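Local structure of putative NAD(P)H-flavin oxidoreductase (Neisseria meningitidis serogroup A / serotype 4A, 6WT2) at residues A[23-28]-A[80-85]; A[67-72]-A[176-181]; A[89-94]-A[147-152]. The protein probably reduces nitro compounds, chloramphenicol perhaps among them, with electrons from NAD(P)H passed through a bound FMN cofactor. All blocks are in the same frame, centred on the assembly; numbering follows the deposited sequence.

Contact 1 (A[23-28]-A[80-85]); sequences RHYDAA and LDTASH. With FMN (flavin mononucleotide), chain G.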
loop_
_atom_site.group_PDB
_atom_site.type_symbol
_atom_site.label_atom_id
_atom_site.label_comp_id
_atom_site.label_asym_id
_atom_site.label_seq_id
_atom_site.Cartn_x
_atom_site.Cartn_y
_atom_site.Cartn_z
ATOM N N ARG A 23 5.587 8.021 -17.523
ATOM C CA ARG A 23 6.915 7.503 -17.823
ATOM C C ARG A 23 7.858 8.547 -18.397
ATOM O O ARG A 23 9.067 8.292 -18.460
ATOM C CB ARG A 23 6.833 6.313 -18.783
ATOM C CG ARG A 23 6.406 5.030 -18.097
ATOM C CD ARG A 23 4.891 4.921 -18.036
ATOM N NE ARG A 23 4.466 3.686 -17.384
ATOM C CZ ARG A 23 3.214 3.240 -17.378
ATOM N NH1 ARG A 23 2.263 3.925 -17.997
ATOM N NH2 ARG A 23 2.915 2.112 -16.753
ATOM N N HIS A 24 7.351 9.722 -18.760
ATOM C CA HIS A 24 8.120 10.722 -19.496
ATOM C C HIS A 24 7.790 12.092 -18.936
ATOM O O HIS A 24 6.679 12.598 -19.125
ATOM C CB HIS A 24 7.810 10.666 -20.991
ATOM C CG HIS A 24 8.046 9.324 -21.590
ATOM N ND1 HIS A 24 9.309 8.848 -21.864
ATOM C CD2 HIS A 24 7.186 8.341 -21.941
ATOM C CE1 HIS A 24 9.213 7.636 -22.383
ATOM N NE2 HIS A 24 7.937 7.303 -22.433
ATOM N N TYR A 25 8.764 12.701 -18.279
ATOM C CA TYR A 25 8.568 13.961 -17.591
ATOM C C TYR A 25 9.201 15.099 -18.374
ATOM O O TYR A 25 10.042 14.885 -19.248
ATOM C CB TYR A 25 9.179 13.909 -16.192
ATOM C CG TYR A 25 8.548 12.892 -15.272
ATOM C CD1 TYR A 25 7.406 13.212 -14.540
ATOM C CD2 TYR A 25 9.105 11.625 -15.110
ATOM C CE1 TYR A 25 6.826 12.295 -13.661
ATOM C CE2 TYR A 25 8.532 10.699 -14.241
ATOM C CZ TYR A 25 7.396 11.047 -13.519
ATOM O OH TYR A 25 6.834 10.146 -12.649
ATOM N N ASP A 26 8.773 16.314 -18.049
ATOM C CA ASP A 26 9.420 17.521 -18.554
ATOM C C ASP A 26 10.731 17.716 -17.795
ATOM O O ASP A 26 10.729 18.093 -16.618
ATOM C CB ASP A 26 8.489 18.722 -18.396
ATOM C CG ASP A 26 9.057 19.995 -19.019
ATOM O OD1 ASP A 26 10.295 20.111 -19.170
ATOM O OD2 ASP A 26 8.254 20.886 -19.361
ATOM N N ALA A 27 11.857 17.480 -18.471
ATOM C CA ALA A 27 13.152 17.517 -17.799
ATOM C C ALA A 27 13.497 18.890 -17.231
ATOM O O ALA A 27 14.340 18.983 -16.329
ATOM C CB ALA A 27 14.250 17.067 -18.766
ATOM N N ALA A 28 12.880 19.958 -17.724
ATOM C CA ALA A 28 13.198 21.283 -17.216
ATOM C C ALA A 28 12.391 21.677 -15.982
ATOM O O ALA A 28 12.739 22.670 -15.335
ATOM C CB ALA A 28 13.002 22.333 -18.319
ATOM N N LEU A 80 14.743 8.270 -15.352
ATOM C CA LEU A 80 15.958 8.595 -14.609
ATOM C C LEU A 80 16.648 9.834 -15.171
ATOM O O LEU A 80 17.353 10.541 -14.436
ATOM C CB LEU A 80 16.895 7.391 -14.610
ATOM C CG LEU A 80 16.393 6.290 -13.677
ATOM C CD1 LEU A 80 17.145 4.991 -13.864
ATOM C CD2 LEU A 80 16.492 6.765 -12.231
ATOM N N ASP A 81 16.442 10.125 -16.456
ATOM C CA ASP A 81 16.984 11.333 -17.059
ATOM C C ASP A 81 16.077 12.545 -16.908
ATOM O O ASP A 81 16.567 13.677 -16.955
ATOM C CB ASP A 81 17.262 11.101 -18.545
ATOM C CG ASP A 81 18.253 9.980 -18.782
ATOM O OD1 ASP A 81 19.183 9.835 -17.959
ATOM O OD2 ASP A 81 18.106 9.249 -19.789
ATOM N N THR A 82 14.776 12.355 -16.716
ATOM C CA THR A 82 13.843 13.464 -16.830
ATOM C C THR A 82 13.037 13.748 -15.575
ATOM O O THR A 82 12.494 14.851 -15.463
ATOM C CB THR A 82 12.860 13.228 -17.994
ATOM O OG1 THR A 82 12.018 12.098 -17.715
ATOM C CG2 THR A 82 13.627 12.995 -19.320
ATOM N N ALA A 83 12.917 12.797 -14.655
ATOM C CA ALA A 83 12.084 13.012 -13.472
ATOM C C ALA A 83 12.685 14.085 -12.574
ATOM O O ALA A 83 13.907 14.193 -12.433
ATOM C CB ALA A 83 11.912 11.707 -12.681
ATOM N N SER A 84 11.810 14.883 -11.954
ATOM C CA SER A 84 12.255 15.827 -10.938
ATOM C C SER A 84 12.846 15.097 -9.735
ATOM O O SER A 84 13.978 15.375 -9.314
ATOM C CB SER A 84 11.089 16.719 -10.509
ATOM O OG SER A 84 11.479 17.555 -9.441
ATOM N N HIS A 85 12.088 14.161 -9.170
ATOM C CA HIS A 85 12.489 13.448 -7.973
ATOM C C HIS A 85 12.316 11.948 -8.162
ATOM O O HIS A 85 11.455 11.492 -8.919
ATOM C CB HIS A 85 11.675 13.908 -6.748
ATOM C CG HIS A 85 12.062 15.258 -6.227
ATOM N ND1 HIS A 85 11.832 16.423 -6.926
ATOM C CD2 HIS A 85 12.641 15.628 -5.058
ATOM C CE1 HIS A 85 12.265 17.453 -6.214
ATOM N NE2 HIS A 85 12.755 16.997 -5.075
HETATM N N1 FMN G . 5.152 1.366 -14.590
HETATM C C2 FMN G . 6.313 1.329 -15.293
HETATM O O2 FMN G . 6.340 1.874 -16.419
HETATM N N3 FMN G . 7.436 0.763 -14.816
HETATM C C4 FMN G . 7.474 0.121 -13.640
HETATM O O4 FMN G . 8.536 -0.339 -13.161
HETATM C C4A FMN G . 6.246 0.102 -12.828
HETATM N N5 FMN G . 6.195 -0.607 -11.685
HETATM C C5A FMN G . 5.089 -0.539 -10.897
HETATM C C6 FMN G . 5.166 -0.992 -9.577
HETATM C C7 FMN G . 4.038 -0.928 -8.773
HETATM C C7M FMN G . 4.082 -1.424 -7.344
HETATM C C8 FMN G . 2.784 -0.328 -9.294
HETATM C C8M FMN G . 1.602 -0.165 -8.368
HETATM C C9 FMN G . 2.729 0.187 -10.584
HETATM C C9A FMN G . 3.867 0.160 -11.382
HETATM N N10 FMN G . 3.846 0.721 -12.679
HETATM C C10 FMN G . 5.019 0.665 -13.443
HETATM C "C1'" FMN G . 2.645 1.395 -13.189
HETATM C "C2'" FMN G . 1.575 0.408 -13.677
HETATM O "O2'" FMN G . 1.932 -0.172 -14.959
HETATM C "C3'" FMN G . 0.254 1.172 -13.712
HETATM O "O3'" FMN G . -0.077 1.560 -12.364
HETATM C "C4'" FMN G . -0.944 0.396 -14.273
HETATM O "O4'" FMN G . -0.659 -0.034 -15.599
HETATM C "C5'" FMN G . -2.194 1.262 -14.265
HETATM O "O5'" FMN G . -1.999 2.451 -15.022
HETATM P P FMN G . -2.268 3.868 -14.302
HETATM O O1P FMN G . -1.429 3.736 -13.053
HETATM O O2P FMN G . -1.817 4.965 -15.222
HETATM O O3P FMN G . -3.726 3.950 -13.950
#

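Contact 2 (A[67-72]-A[176-181]); sequences QAIKPF and ADMERV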
loop_
_atom_site.group_PDB
_atom_site.type_symbol
_atom_site.label_atom_id
_atom_site.label_comp_id
_atom_site.label_asym_id
_atom_site.label_seq_id
_atom_site.Cartn_x
_atom_site.Cartn_y
_atom_site.Cartn_z
ATOM N N GLN A 67 22.477 7.577 -12.788
ATOM C CA GLN A 67 23.140 6.924 -13.912
ATOM C C GLN A 67 23.671 5.551 -13.527
ATOM O O GLN A 67 23.719 4.648 -14.370
ATOM C CB GLN A 67 24.266 7.807 -14.436
ATOM C CG GLN A 67 23.767 9.063 -15.099
ATOM C CD GLN A 67 23.167 8.802 -16.460
ATOM O OE1 GLN A 67 22.186 9.432 -16.845
ATOM N NE2 GLN A 67 23.761 7.875 -17.205
ATOM N N ALA A 68 24.047 5.367 -12.256
ATOM C CA ALA A 68 24.575 4.079 -11.818
ATOM C C ALA A 68 23.502 2.996 -11.791
ATOM O O ALA A 68 23.812 1.818 -11.999
ATOM C CB ALA A 68 25.211 4.212 -10.438
ATOM N N ILE A 69 22.243 3.365 -11.527
ATOM C CA ILE A 69 21.182 2.366 -11.449
ATOM C C ILE A 69 20.459 2.189 -12.775
ATOM O O ILE A 69 19.760 1.182 -12.962
ATOM C CB ILE A 69 20.178 2.715 -10.327
ATOM C CG1 ILE A 69 19.508 4.066 -10.585
ATOM C CG2 ILE A 69 20.863 2.693 -8.961
ATOM C CD1 ILE A 69 18.547 4.490 -9.501
ATOM N N LYS A 70 20.641 3.107 -13.714
ATOM C CA LYS A 70 19.948 3.012 -14.996
ATOM C C LYS A 70 20.144 1.685 -15.731
ATOM O O LYS A 70 19.145 1.154 -16.246
ATOM C CB LYS A 70 20.378 4.194 -15.876
ATOM C CG LYS A 70 19.764 4.162 -17.274
ATOM C CD LYS A 70 20.305 5.268 -18.158
ATOM C CE LYS A 70 20.005 6.645 -17.591
ATOM N NZ LYS A 70 20.666 7.711 -18.415
ATOM N N PRO A 71 21.350 1.100 -15.815
ATOM C CA PRO A 71 21.512 -0.130 -16.612
ATOM C C PRO A 71 20.643 -1.297 -16.170
ATOM O O PRO A 71 20.380 -2.183 -16.993
ATOM C CB PRO A 71 23.002 -0.463 -16.446
ATOM C CG PRO A 71 23.637 0.825 -16.108
ATOM C CD PRO A 71 22.646 1.554 -15.270
ATOM N N PHE A 72 20.190 -1.348 -14.916
ATOM C CA PHE A 72 19.318 -2.435 -14.486
ATOM C C PHE A 72 17.932 -1.951 -14.079
ATOM O O PHE A 72 17.171 -2.715 -13.470
ATOM C CB PHE A 72 19.967 -3.229 -13.346
ATOM C CG PHE A 72 20.381 -2.393 -12.161
ATOM C CD1 PHE A 72 19.459 -2.028 -11.189
ATOM C CD2 PHE A 72 21.704 -1.995 -12.010
ATOM C CE1 PHE A 72 19.852 -1.245 -10.089
ATOM C CE2 PHE A 72 22.106 -1.224 -10.904
ATOM C CZ PHE A 72 21.173 -0.857 -9.950
ATOM N N ALA A 176 18.388 -6.987 -6.362
ATOM C CA ALA A 176 19.708 -7.242 -5.784
ATOM C C ALA A 176 20.726 -6.194 -6.228
ATOM O O ALA A 176 21.560 -5.748 -5.428
ATOM C CB ALA A 176 20.177 -8.647 -6.166
ATOM N N ASP A 177 20.685 -5.799 -7.503
ATOM C CA ASP A 177 21.579 -4.749 -7.984
ATOM C C ASP A 177 21.297 -3.423 -7.288
ATOM O O ASP A 177 22.223 -2.666 -6.992
ATOM C CB ASP A 177 21.439 -4.577 -9.500
ATOM C CG ASP A 177 22.014 -5.732 -10.284
ATOM O OD1 ASP A 177 22.931 -6.405 -9.776
ATOM O OD2 ASP A 177 21.553 -5.960 -11.428
HETATM N N MSE A 178 20.024 -3.113 -7.048
HETATM C CA MSE A 178 19.643 -1.843 -6.449
HETATM C C MSE A 178 20.228 -1.748 -5.047
HETATM O O MSE A 178 20.782 -0.711 -4.664
HETATM C CB MSE A 178 18.112 -1.689 -6.418
HETATM C CG MSE A 178 17.629 -0.325 -5.898
HETATM SE SE MSE A 178 18.087 1.163 -7.121
HETATM C CE MSE A 178 16.609 0.936 -8.383
ATOM N N GLU A 179 20.107 -2.834 -4.275
ATOM C CA GLU A 179 20.697 -2.845 -2.939
ATOM C C GLU A 179 22.210 -2.721 -3.012
ATOM O O GLU A 179 22.817 -1.978 -2.231
ATOM C CB GLU A 179 20.307 -4.117 -2.179
ATOM C CG GLU A 179 21.168 -4.365 -0.924
ATOM C CD GLU A 179 20.645 -5.487 -0.031
ATOM O OE1 GLU A 179 19.483 -5.407 0.422
ATOM O OE2 GLU A 179 21.402 -6.449 0.221
ATOM N N ARG A 180 22.839 -3.437 -3.946
ATOM C CA ARG A 180 24.295 -3.381 -4.063
ATOM C C ARG A 180 24.779 -1.955 -4.327
ATOM O O ARG A 180 25.716 -1.478 -3.681
ATOM C CB ARG A 180 24.768 -4.322 -5.171
ATOM C CG ARG A 180 26.209 -4.077 -5.636
ATOM C CD ARG A 180 26.544 -4.909 -6.868
ATOM N NE ARG A 180 26.149 -4.251 -8.117
ATOM C CZ ARG A 180 25.908 -4.885 -9.263
ATOM N NH1 ARG A 180 26.005 -6.208 -9.328
ATOM N NH2 ARG A 180 25.558 -4.198 -10.344
ATOM N N VAL A 181 24.138 -1.255 -5.264
ATOM C CA VAL A 181 24.573 0.090 -5.629
ATOM C C VAL A 181 24.239 1.094 -4.526
ATOM O O VAL A 181 25.093 1.888 -4.105
ATOM C CB VAL A 181 23.948 0.506 -6.977
ATOM C CG1 VAL A 181 24.164 2.000 -7.215
ATOM C CG2 VAL A 181 24.544 -0.308 -8.124
#

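Contact 3 (A[89-94]-A[147-152]); sequences FLAKKN and RQTYIA. With FMN (flavin mononucleotide), chain K.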
loop_
_atom_site.group_PDB
_atom_site.type_symbol
_atom_site.label_atom_id
_atom_site.label_comp_id
_atom_site.label_asym_id
_atom_site.label_seq_id
_atom_site.Cartn_x
_atom_site.Cartn_y
_atom_site.Cartn_z
ATOM N N PHE A 89 12.025 3.290 -1.727
ATOM C CA PHE A 89 11.493 2.939 -0.420
ATOM C C PHE A 89 12.261 1.756 0.143
ATOM O O PHE A 89 12.425 0.733 -0.530
ATOM C CB PHE A 89 10.003 2.590 -0.512
ATOM C CG PHE A 89 9.122 3.738 -0.918
ATOM C CD1 PHE A 89 8.379 4.421 0.029
ATOM C CD2 PHE A 89 9.023 4.124 -2.253
ATOM C CE1 PHE A 89 7.548 5.469 -0.341
ATOM C CE2 PHE A 89 8.212 5.183 -2.634
ATOM C CZ PHE A 89 7.462 5.846 -1.683
ATOM N N LEU A 90 12.737 1.901 1.377
ATOM C CA LEU A 90 13.349 0.810 2.116
ATOM C C LEU A 90 12.368 0.291 3.157
ATOM O O LEU A 90 11.620 1.065 3.755
ATOM C CB LEU A 90 14.621 1.269 2.839
ATOM C CG LEU A 90 15.652 2.003 1.994
ATOM C CD1 LEU A 90 16.846 2.413 2.926
ATOM C CD2 LEU A 90 16.093 1.168 0.807
ATOM N N ALA A 91 12.409 -1.012 3.404
ATOM C CA ALA A 91 11.625 -1.611 4.471
ATOM C C ALA A 91 12.556 -2.227 5.510
ATOM O O ALA A 91 13.640 -2.726 5.187
ATOM C CB ALA A 91 10.636 -2.658 3.908
ATOM N N LYS A 92 12.129 -2.179 6.769
ATOM C CA LYS A 92 12.914 -2.741 7.864
ATOM C C LYS A 92 13.049 -4.255 7.737
ATOM O O LYS A 92 12.057 -4.961 7.499
ATOM C CB LYS A 92 12.252 -2.403 9.192
ATOM C CG LYS A 92 13.132 -2.701 10.398
ATOM C CD LYS A 92 14.342 -1.780 10.402
ATOM C CE LYS A 92 15.356 -2.119 11.507
ATOM N NZ LYS A 92 16.101 -3.380 11.196
ATOM N N LYS A 93 14.274 -4.756 7.904
ATOM C CA LYS A 93 14.530 -6.185 8.024
ATOM C C LYS A 93 14.466 -6.619 9.489
ATOM O O LYS A 93 14.806 -5.856 10.400
ATOM C CB LYS A 93 15.903 -6.555 7.448
ATOM C CG LYS A 93 16.024 -6.340 5.936
ATOM C CD LYS A 93 17.335 -6.898 5.408
ATOM C CE LYS A 93 17.437 -6.764 3.895
ATOM N NZ LYS A 93 18.770 -7.203 3.388
ATOM N N ASN A 94 14.047 -7.870 9.698
ATOM C CA ASN A 94 14.025 -8.513 11.014
ATOM C C ASN A 94 13.357 -7.626 12.059
ATOM O O ASN A 94 13.898 -7.371 13.136
ATOM C CB ASN A 94 15.435 -8.913 11.447
ATOM C CG ASN A 94 16.066 -9.900 10.480
ATOM O OD1 ASN A 94 17.065 -9.597 9.829
ATOM N ND2 ASN A 94 15.462 -11.078 10.361
ATOM N N ARG A 147 4.895 -4.538 2.812
ATOM C CA ARG A 147 3.485 -4.213 2.611
ATOM C C ARG A 147 3.154 -2.834 3.164
ATOM O O ARG A 147 2.461 -2.041 2.508
ATOM C CB ARG A 147 2.579 -5.262 3.268
ATOM C CG ARG A 147 2.675 -6.671 2.696
ATOM C CD ARG A 147 1.881 -7.607 3.590
ATOM N NE ARG A 147 1.869 -8.986 3.123
ATOM C CZ ARG A 147 0.859 -9.826 3.351
ATOM N NH1 ARG A 147 -0.201 -9.403 4.033
ATOM N NH2 ARG A 147 0.904 -11.072 2.896
ATOM N N GLN A 148 3.643 -2.528 4.371
ATOM C CA GLN A 148 3.388 -1.213 4.952
ATOM C C GLN A 148 3.907 -0.099 4.047
ATOM O O GLN A 148 3.241 0.931 3.881
ATOM C CB GLN A 148 4.017 -1.107 6.352
ATOM C CG GLN A 148 3.894 -2.363 7.250
ATOM C CD GLN A 148 2.455 -2.830 7.453
ATOM O OE1 GLN A 148 1.551 -2.027 7.708
ATOM N NE2 GLN A 148 2.242 -4.140 7.351
ATOM N N THR A 149 5.079 -0.293 3.428
ATOM C CA THR A 149 5.647 0.769 2.601
ATOM C C THR A 149 4.797 1.067 1.375
ATOM O O THR A 149 4.881 2.175 0.828
ATOM C CB THR A 149 7.068 0.422 2.151
ATOM O OG1 THR A 149 7.040 -0.614 1.157
ATOM C CG2 THR A 149 7.928 -0.013 3.340
ATOM N N TYR A 150 3.989 0.109 0.928
ATOM C CA TYR A 150 3.123 0.364 -0.216
ATOM C C TYR A 150 1.940 1.251 0.167
ATOM O O TYR A 150 1.336 1.876 -0.718
ATOM C CB TYR A 150 2.651 -0.958 -0.823
ATOM C CG TYR A 150 3.639 -1.619 -1.781
ATOM C CD1 TYR A 150 3.306 -1.836 -3.121
ATOM C CD2 TYR A 150 4.888 -2.034 -1.348
ATOM C CE1 TYR A 150 4.199 -2.452 -3.999
ATOM C CE2 TYR A 150 5.786 -2.645 -2.221
ATOM C CZ TYR A 150 5.439 -2.847 -3.536
ATOM O OH TYR A 150 6.331 -3.454 -4.393
ATOM N N ILE A 151 1.592 1.312 1.458
ATOM C CA ILE A 151 0.625 2.304 1.919
ATOM C C ILE A 151 1.192 3.703 1.739
ATOM O O ILE A 151 0.539 4.589 1.180
ATOM C CB ILE A 151 0.254 2.061 3.391
ATOM C CG1 ILE A 151 -0.240 0.633 3.600
ATOM C CG2 ILE A 151 -0.759 3.100 3.853
ATOM C CD1 ILE A 151 -0.537 0.343 5.074
ATOM N N ALA A 152 2.417 3.921 2.232
ATOM C CA ALA A 152 3.067 5.218 2.066
ATOM C C ALA A 152 3.224 5.564 0.597
ATOM O O ALA A 152 2.989 6.707 0.194
ATOM C CB ALA A 152 4.429 5.214 2.752
HETATM N N1 FMN K . -5.200 -1.178 14.561
HETATM C C2 FMN K . -5.949 -2.023 15.321
HETATM O O2 FMN K . -6.497 -1.557 16.340
HETATM N N3 FMN K . -6.009 -3.349 15.099
HETATM C C4 FMN K . -5.401 -3.923 14.043
HETATM O O4 FMN K . -5.543 -5.132 13.776
HETATM C C4A FMN K . -4.626 -3.059 13.138
HETATM N N5 FMN K . -3.867 -3.591 12.162
HETATM C C5A FMN K . -3.251 -2.776 11.285
HETATM C C6 FMN K . -2.801 -3.308 10.079
HETATM C C7 FMN K . -2.135 -2.472 9.198
HETATM C C7M FMN K . -1.649 -3.030 7.890
HETATM C C8 FMN K . -2.115 -1.007 9.439
HETATM C C8M FMN K . -1.511 -0.056 8.440
HETATM C C9 FMN K . -2.572 -0.479 10.642
HETATM C C9A FMN K . -3.225 -1.305 11.519
HETATM N N10 FMN K . -3.778 -0.765 12.697
HETATM C C10 FMN K . -4.487 -1.641 13.527
HETATM C "C1'" FMN K . -3.745 0.677 12.965
HETATM C "C2'" FMN K . -2.357 1.118 13.471
HETATM O "O2'" FMN K . -2.210 0.755 14.850
HETATM C "C3'" FMN K . -2.263 2.624 13.326
HETATM O "O3'" FMN K . -2.265 2.933 11.930
HETATM C "C4'" FMN K . -0.991 3.202 13.951
HETATM O "O4'" FMN K . -0.997 2.852 15.341
HETATM C "C5'" FMN K . -0.966 4.715 13.787
HETATM O "O5'" FMN K . -2.214 5.256 14.225
HETATM P P FMN K . -3.045 6.214 13.234
HETATM O O1P FMN K . -2.084 7.307 12.867
HETATM O O2P FMN K . -4.252 6.628 14.025
HETATM O O3P FMN K . -3.384 5.268 12.094
#

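Contact 1 (A[23-28]-A[80-85])
Two weak bonds grip the hydroxyl of Thr82: Tyr25 N donates to Thr82 OG1 at 3.4 Å, and the oxygen also meets the carbonyl of Asp78, four residues back and just ahead of helix 79-82. Thr82 sets OG1 between its backbone N and carbonyl carbon (chi1 66°), which leaves CG2 beside the methyl of Ala27. Thr82 CB rests 3.5 Å from Tyr25 O. The Tyr25 ring takes OG1 at its edge, in plane, while CD2 leans obliquely on Ala83, 3.7 Å from Ala83 CB. The phenol reaches on to Thr201 of strand 194-203, and Cys168 of strand 166-170 touches the Tyr25 side chain. In this nitroreductase fold, then, the loop after helix 9-16 is pinned between the short helix 79-82 and the sheet, just where strand 85-92 begins. That strand starts with a classic beta bulge, Ser84 and His85 both facing Phe202, and Ser84 OG and His85 ND1 are hydrogen-bonded at 2.8 Å. Past Tyr25 the loop folds into an Asx turn, in which Ala28 N donates to Asp26 OD1 at 3.0 Å, and Ala27 CA passes 3.6 Å from Thr82 O. At its other end the loop carries Arg23 to the cofactor. Bent at chi2 (86°), the side chain brings Arg23 NE to 2.8 Å from FMN O2 in a fairly straight bond (165°), and Arg23 NH2 donates to FMN N1 at 3.2 Å. A positive group at this edge of the flavin would be expected to steady negative charge on the reduced ring.

Contact 2 (A[67-72]-A[176-181])
Phe72, just beyond helix 63-69 and a short 3-10 turn, lays its ring against Asp177 of helix 175-185. Its CB comes first, near the carboxylate oxygen Asp177 OD2. CG and both CD atoms then face Asp177 CB, which sits 3.4 Å from the centroid of the Phe72 ring and only 4° off the normal, a nearly ideal CH-pi contact. Further out the two sides part company: Phe72 CE1 runs 3.6 Å from Met178 N, and at the edge, near the ring plane, Phe72 CE2 meets Val181 CG2 at 3.8 Å. CZ, the tip, ends 3.6 Å from Asp177 O. With CG between the backbone N and the carbonyl carbon (chi1 55°), the ring folds back over its own turn, and Ile69 O lies over the centre of the face opposite Asp177. That carbonyl also accepts from Phe72 N and meets Ser73. Alongside, Ile69 CG2 packs on the selenium of Met178, a selenomethionine here, 3.7 Å from SE, and Val181 CG1 touches both Ile69 CG2 and Ala68 CB. The two helices thus pack side by side on one side of the sheet, the Met178 side chain about 9 Å from the FMN, and a backbone hydrogen bond between Phe72 and Asn174 adds a second tie. No hydrogen bond joins the two segments. Asp177 offers the ring its methylene, while its OD1 stays 3.1 Å from Arg180 NH1, well out of the guanidinium plane, a purely electrostatic pairing; the contact itself therefore depends on shape and dispersion, and the charge of Asp177 is paired within its own helix.

Contact 3 (A[89-94]-A[147-152])
Phe89 tilts its ring toward helix 138-162, so that Thr149 O and Ala152 CB both approach it obliquely, Ala152 CB at 4.4 Å from Phe89 CE1. Phe57 of the neighbouring strand meets the same ring with the planes about 70° apart, and Leu153 and Met156 continue the cover from the helix. Two residues along, the methyl of Ala91 touches Thr149, with Ala91 CB 3.8 Å from Thr149 CG2; that branch also lies 3.9 Å from Leu90 O. The Thr149 rotamer (chi1 72°) turns the methyl to the strand, and OG1 bonds to the Cys146 carbonyl of its own helix and to Ser197 OG of strand 194-203, so a buried hydroxyl is satisfied. Strand 85-92 is an inner strand of the antiparallel sheet. The axes of 89-92 and 147-152 come within 8.5 Å, their N-to-C directions 144° apart and so nearer antiparallel than parallel: the helix-on-sheet core of the nitroreductase fold. The helix also forms part of the dimer interface, where Arg147 makes a salt bridge to Asp143 of the second subunit. Its far side lines a flavin pocket. Gln148 OE1 stands 3.4 Å from the methyl FMN C7M and accepts from Ser49 N, while Gln148 NE2 bonds to Glu171 of the second subunit; Ile151 CD1 packs 3.5 Å from FMN C8M. This flavin is held by Arg23 and Arg214 of the second subunit, so each FMN pocket is shared between the two chains. Tyr150 turns to the other flavin and bonds through its hydroxyl to Glu171 of its own chain.

Contacts 1 and 2 alternate along the chain, their centres 18 Å apart, and helices 63-69 and 79-82 tie them together: Asp81 forms a salt bridge to Lys70, and Leu80 packs on Ile69. Contact 3 is nested inside the loop that contact 2 closes, and helix 79-82 is followed, after a short turn, by its strand 85-92. Its centre lies 25 Å from contact 1 and 19 Å from contact 2, which it meets through the long Lys93-Glu179 pair. It is fully buried, about 6 Å from the chain centre. Arg23 of contact 1 holds one flavin; contact 3 touches the second through Gln148 and Ile151 and the first through Tyr150, so one chain serves both FMN sites.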